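Local coordinates for protein hydratase ChsH2 (Mycobacterium tuberculosis SUMu008, PDB 4W78) that probably hydrates a steroid enoyl-CoA in cholesterol catabolism, as the MaoC-like partner of ChsH1 in a two-protein enoyl-CoA hydratase, at residues L11-Y14 against T18-V21; T23-R28 against V33-D38. All blocks are in the same frame, centred on the assembly; numbering follows the deposited sequence.

Interaction 1: residues L11-Y14 against T18-V21; sequences LKLY and TFIV
The turn from strand 7-14 into helix 17-26, the first strand and first helix of the MaoC-like fold, is where Tyr14 and Leu13 meet Phe19. Two approaches define the contact. The carbonyl oxygen Tyr14 O lies 4.1 Å from Phe19 CB and 4.2 Å from Phe19 CG, so it abuts the root of the benzyl group. Farther out, Leu13 CD1 comes to 4.5 Å from Phe19 CZ, a loose van der Waals approach at the far end of the ring. Phe19 spans both because its CG is anti to the backbone N (chi1 177°), which carries the ring back from the helix toward the strand; the Leu13 side chain also sets out toward the helix. Both partners meet the ring obliquely. Tyr14 takes part through its backbone, while its phenol packs on Thr89 and Tyr87.

The contact is slight: the two segments bury 110 Å² against each other, and the nearest CA atoms, those of Tyr14 and Phe19, are 7.9 Å apart. Other residues extend the apolar group. Leu13 and Phe19 both touch Leu58 of helix 52-67 and Trp84, whose ring plane is turned about 40° from that of Phe19, and Ala38 of a ChsH1 chain packs on Phe19. At the turn itself, Asp16 OD1 accepts a hydrogen bond from Phe19 N near the start of the helix. Strand 7-14, an outermost strand of this chain's antiparallel sheet, pairs with strand 89-100; that sheet, packed around the long helix 52-67, is consistent with the hot-dog fold of MaoC-like hydratases.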
loop_
_atom_site.group_PDB
_atom_site.type_symbol
_atom_site.label_atom_id
_atom_site.label_comp_id
_atom_site.label_asym_id
_atom_site.label_seq_id
_atom_site.Cartn_x
_atom_site.Cartn_y
_atom_site.Cartn_z
ATOM N N LEU F 11 -17.224 17.172 -9.162
ATOM C CA LEU F 11 -15.942 16.773 -8.575
ATOM C C LEU F 11 -14.959 16.413 -9.685
ATOM O O LEU F 11 -15.224 15.516 -10.480
ATOM C CB LEU F 11 -16.111 15.583 -7.632
ATOM C CG LEU F 11 -14.804 14.979 -7.105
ATOM C CD1 LEU F 11 -14.044 15.973 -6.237
ATOM C CD2 LEU F 11 -15.076 13.676 -6.359
ATOM N N LYS F 12 -13.834 17.121 -9.745
ATOM C CA LYS F 12 -12.792 16.812 -10.723
ATOM C C LYS F 12 -11.599 16.159 -10.045
ATOM O O LYS F 12 -11.038 16.706 -9.093
ATOM C CB LYS F 12 -12.331 18.080 -11.454
ATOM C CG LYS F 12 -13.353 18.674 -12.397
ATOM C CD LYS F 12 -12.825 19.944 -13.049
ATOM C CE LYS F 12 -11.482 19.702 -13.720
ATOM N NZ LYS F 12 -11.026 20.916 -14.453
ATOM N N LEU F 13 -11.210 14.998 -10.556
ATOM C CA LEU F 13 -10.089 14.249 -10.005
ATOM C C LEU F 13 -9.028 13.989 -11.062
ATOM O O LEU F 13 -9.320 13.452 -12.130
ATOM C CB LEU F 13 -10.573 12.930 -9.409
ATOM C CG LEU F 13 -11.455 13.091 -8.161
ATOM C CD1 LEU F 13 -11.930 11.733 -7.658
ATOM C CD2 LEU F 13 -10.719 13.840 -7.074
ATOM N N TYR F 14 -7.797 14.377 -10.750
ATOM C CA TYR F 14 -6.662 14.159 -11.638
ATOM C C TYR F 14 -6.078 12.796 -11.340
ATOM O O TYR F 14 -5.604 12.542 -10.230
ATOM C CB TYR F 14 -5.612 15.237 -11.391
ATOM C CG TYR F 14 -4.403 15.184 -12.299
ATOM C CD1 TYR F 14 -4.542 15.137 -13.680
ATOM C CD2 TYR F 14 -3.114 15.237 -11.771
ATOM C CE1 TYR F 14 -3.425 15.120 -14.512
ATOM C CE2 TYR F 14 -1.994 15.218 -12.595
ATOM C CZ TYR F 14 -2.158 15.160 -13.961
ATOM O OH TYR F 14 -1.051 15.152 -14.777
ATOM N N THR F 18 0.335 8.387 -8.859
ATOM C CA THR F 18 0.198 8.155 -7.418
ATOM C C THR F 18 -1.245 7.827 -7.014
ATOM O O THR F 18 -1.477 6.917 -6.219
ATOM C CB THR F 18 0.737 9.342 -6.609
ATOM O OG1 THR F 18 2.137 9.481 -6.887
ATOM C CG2 THR F 18 0.544 9.114 -5.132
ATOM N N PHE F 19 -2.201 8.549 -7.586
ATOM C CA PHE F 19 -3.605 8.273 -7.322
ATOM C C PHE F 19 -3.981 6.860 -7.771
ATOM O O PHE F 19 -4.565 6.101 -7.008
ATOM C CB PHE F 19 -4.474 9.325 -8.008
ATOM C CG PHE F 19 -5.937 9.100 -7.850
ATOM C CD1 PHE F 19 -6.569 9.446 -6.668
ATOM C CD2 PHE F 19 -6.688 8.530 -8.876
ATOM C CE1 PHE F 19 -7.924 9.236 -6.497
ATOM C CE2 PHE F 19 -8.051 8.327 -8.717
ATOM C CZ PHE F 19 -8.668 8.676 -7.530
ATOM N N ILE F 20 -3.619 6.511 -9.000
ATOM C CA ILE F 20 -4.014 5.224 -9.560
ATOM C C ILE F 20 -3.386 4.077 -8.779
ATOM O O ILE F 20 -4.064 3.105 -8.430
ATOM C CB ILE F 20 -3.621 5.153 -11.041
ATOM C CG1 ILE F 20 -4.359 6.248 -11.812
ATOM C CG2 ILE F 20 -3.911 3.747 -11.604
ATOM C CD1 ILE F 20 -4.175 6.191 -13.333
ATOM N N VAL F 21 -2.101 4.205 -8.468
ATOM C CA VAL F 21 -1.391 3.132 -7.751
ATOM C C VAL F 21 -1.865 3.011 -6.308
ATOM O O VAL F 21 -2.180 1.911 -5.830
ATOM C CB VAL F 21 0.125 3.350 -7.804
ATOM C CG1 VAL F 21 0.849 2.349 -6.929
ATOM C CG2 VAL F 21 0.620 3.265 -9.250
#

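Interaction 2: residues T23-R28 against V33-D38; sequences TALATR and VHHDRD. With CD (cadmium ion), chain B.
Ala24 O at the C-terminal end of helix 17-26 is gripped by several donors, and the CB of the same residue meets His34. Thr27 OG1 donates to Ala24 O at 2.8 Å, with a C=O...donor angle of 123° and a tilt of 29° from the carbonyl plane; Thr27 N adds a weak bond. Asp29 N also reaches this oxygen, and with Arg28 N to Leu25 O (2.9 Å) completes a Schellman motif, Arg28 having positive phi. Across the contact, Ala24 CB and His34 CB touch at 3.6 Å. His34 CG stands anti to the carbonyl carbon (chi1 -48°), which lets CB face Ala24 while the ring runs on to the metal. His34 NE2 binds the cadmium ion at 2.4 Å, as do Asp29 and two waters. Phe49 O accepts from His34 ND1, and Val33 CG2 sits 3.7 Å above the ring centre, so both nitrogens and one face are held. Leu25 CD1 approaches His35 ND1 at 4.1 Å, the side chains crossing at about a right angle. His35 NE2 instead bonds Thr18 OG1 of the second subunit. Segment 33-38 thus lies against the end of helix 17-26 and leads into helix 37-42, while helix 52-67 packs on Thr23 and Thr27.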
loop_
_atom_site.group_PDB
_atom_site.type_symbol
_atom_site.label_atom_id
_atom_site.label_comp_id
_atom_site.label_asym_id
_atom_site.label_seq_id
_atom_site.Cartn_x
_atom_site.Cartn_y
_atom_site.Cartn_z
ATOM N N THR F 23 -4.675 4.015 -4.860
ATOM C CA THR F 23 -6.040 3.508 -4.745
ATOM C C THR F 23 -6.110 2.014 -5.052
ATOM O O THR F 23 -6.735 1.254 -4.314
ATOM C CB THR F 23 -7.038 4.273 -5.615
ATOM O OG1 THR F 23 -6.614 4.289 -6.979
ATOM C CG2 THR F 23 -7.192 5.721 -5.114
ATOM N N ALA F 24 -5.433 1.584 -6.109
ATOM C CA ALA F 24 -5.451 0.162 -6.415
ATOM C C ALA F 24 -4.937 -0.659 -5.247
ATOM O O ALA F 24 -5.591 -1.634 -4.851
ATOM C CB ALA F 24 -4.637 -0.137 -7.679
ATOM N N LEU F 25 -3.794 -0.280 -4.679
ATOM C CA LEU F 25 -3.226 -1.085 -3.596
ATOM C C LEU F 25 -4.020 -0.971 -2.292
ATOM O O LEU F 25 -4.077 -1.939 -1.534
ATOM C CB LEU F 25 -1.727 -0.824 -3.382
ATOM C CG LEU F 25 -0.849 -1.722 -4.259
ATOM C CD1 LEU F 25 -1.045 -1.489 -5.753
ATOM C CD2 LEU F 25 0.598 -1.568 -3.859
ATOM N N ALA F 26 -4.646 0.181 -2.057
ATOM C CA ALA F 26 -5.498 0.323 -0.876
ATOM C C ALA F 26 -6.767 -0.514 -1.014
ATOM O O ALA F 26 -7.422 -0.820 -0.012
ATOM C CB ALA F 26 -5.857 1.797 -0.620
ATOM N N THR F 27 -7.148 -0.865 -2.243
ATOM C CA THR F 27 -8.277 -1.789 -2.421
ATOM C C THR F 27 -7.783 -3.238 -2.488
ATOM O O THR F 27 -8.561 -4.150 -2.763
ATOM C CB THR F 27 -9.136 -1.481 -3.668
ATOM O OG1 THR F 27 -8.356 -1.707 -4.855
ATOM C CG2 THR F 27 -9.623 -0.045 -3.674
ATOM N N ARG F 28 -6.487 -3.424 -2.231
ATOM C CA ARG F 28 -5.831 -4.735 -2.230
ATOM C C ARG F 28 -5.909 -5.469 -3.579
ATOM O O ARG F 28 -5.972 -6.703 -3.655
ATOM C CB ARG F 28 -6.309 -5.613 -1.071
ATOM C CG ARG F 28 -5.987 -5.010 0.290
ATOM C CD ARG F 28 -6.324 -5.966 1.414
ATOM N NE ARG F 28 -5.580 -7.220 1.338
ATOM C CZ ARG F 28 -6.143 -8.417 1.460
ATOM N NH1 ARG F 28 -7.454 -8.507 1.657
ATOM N NH2 ARG F 28 -5.409 -9.526 1.387
ATOM N N VAL F 33 -1.744 -4.358 -14.172
ATOM C CA VAL F 33 -2.186 -3.277 -15.048
ATOM C C VAL F 33 -2.503 -1.962 -14.324
ATOM O O VAL F 33 -2.609 -0.917 -14.974
ATOM C CB VAL F 33 -3.405 -3.703 -15.892
ATOM C CG1 VAL F 33 -3.052 -4.859 -16.814
ATOM C CG2 VAL F 33 -4.589 -4.059 -14.977
ATOM N N HIS F 34 -2.663 -1.991 -12.997
ATOM C CA HIS F 34 -2.958 -0.746 -12.291
ATOM C C HIS F 34 -1.716 -0.043 -11.750
ATOM O O HIS F 34 -1.814 1.074 -11.234
ATOM C CB HIS F 34 -3.941 -0.979 -11.129
ATOM C CG HIS F 34 -5.135 -1.787 -11.514
ATOM N ND1 HIS F 34 -6.007 -1.412 -12.519
ATOM C CD2 HIS F 34 -5.582 -2.974 -11.053
ATOM C CE1 HIS F 34 -6.936 -2.337 -12.660
ATOM N NE2 HIS F 34 -6.693 -3.297 -11.791
ATOM N N HIS F 35 -0.547 -0.677 -11.852
ATOM C CA HIS F 35 0.670 -0.048 -11.336
ATOM C C HIS F 35 1.919 -0.308 -12.180
ATOM O O HIS F 35 2.965 0.288 -11.935
ATOM C CB HIS F 35 0.938 -0.494 -9.901
ATOM C CG HIS F 35 1.224 -1.958 -9.783
ATOM N ND1 HIS F 35 0.258 -2.867 -9.412
ATOM C CD2 HIS F 35 2.351 -2.673 -10.016
ATOM C CE1 HIS F 35 0.783 -4.081 -9.416
ATOM N NE2 HIS F 35 2.049 -3.992 -9.785
ATOM N N ASP F 36 1.824 -1.198 -13.163
ATOM C CA ASP F 36 2.959 -1.537 -14.005
ATOM C C ASP F 36 2.601 -1.130 -15.434
ATOM O O ASP F 36 1.845 -1.821 -16.113
ATOM C CB ASP F 36 3.207 -3.054 -13.908
ATOM C CG ASP F 36 4.398 -3.535 -14.728
ATOM O OD1 ASP F 36 4.818 -2.849 -15.684
ATOM O OD2 ASP F 36 4.914 -4.639 -14.423
ATOM N N ARG F 37 3.149 -0.009 -15.893
ATOM C CA ARG F 37 2.846 0.485 -17.229
ATOM C C ARG F 37 3.169 -0.551 -18.308
ATOM O O ARG F 37 2.419 -0.720 -19.270
ATOM C CB ARG F 37 3.603 1.786 -17.490
ATOM C CG ARG F 37 3.645 2.197 -18.957
ATOM C CD ARG F 37 4.427 3.490 -19.124
ATOM N NE ARG F 37 3.677 4.626 -18.593
ATOM C CZ ARG F 37 4.204 5.819 -18.322
ATOM N NH1 ARG F 37 5.498 6.049 -18.484
ATOM N NH2 ARG F 37 3.425 6.781 -17.844
ATOM N N ASP F 38 4.282 -1.255 -18.141
ATOM C CA ASP F 38 4.715 -2.209 -19.166
ATOM C C ASP F 38 3.707 -3.346 -19.315
ATOM O O ASP F 38 3.442 -3.797 -20.437
ATOM C CB ASP F 38 6.118 -2.728 -18.861
ATOM C CG ASP F 38 7.160 -1.626 -18.862
ATOM O OD1 ASP F 38 6.937 -0.588 -19.531
ATOM O OD2 ASP F 38 8.205 -1.788 -18.194
HETATM CD CD CD B . -8.021 -5.102 -11.050
HETATM O O HOH W 1 -7.617 -6.347 -12.986
HETATM O O HOH W 2 -8.665 -7.408 -10.083
#

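Interactions 1 and 2 follow in series on helix 17-26, their centres 13 Å apart, with the first near its start and the second at its C-terminal end. They meet directly: Ile20 CG2 is 3.4 Å from His34 O, and Val21 CG2 is 3.8 Å from His35 CB. Ile20 and Val21 therefore pack against the backbone around the residue that supplies the metal ligand. Cadmium belongs to interaction 2, through His34, whereas the Phe19 side chain of interaction 1 is about 14 Å from it. Both also reach the second subunit, and a reciprocal pair of hydrogen bonds joins them across that interface, Thr18 OG1 of each copy with His35 NE2 of the other.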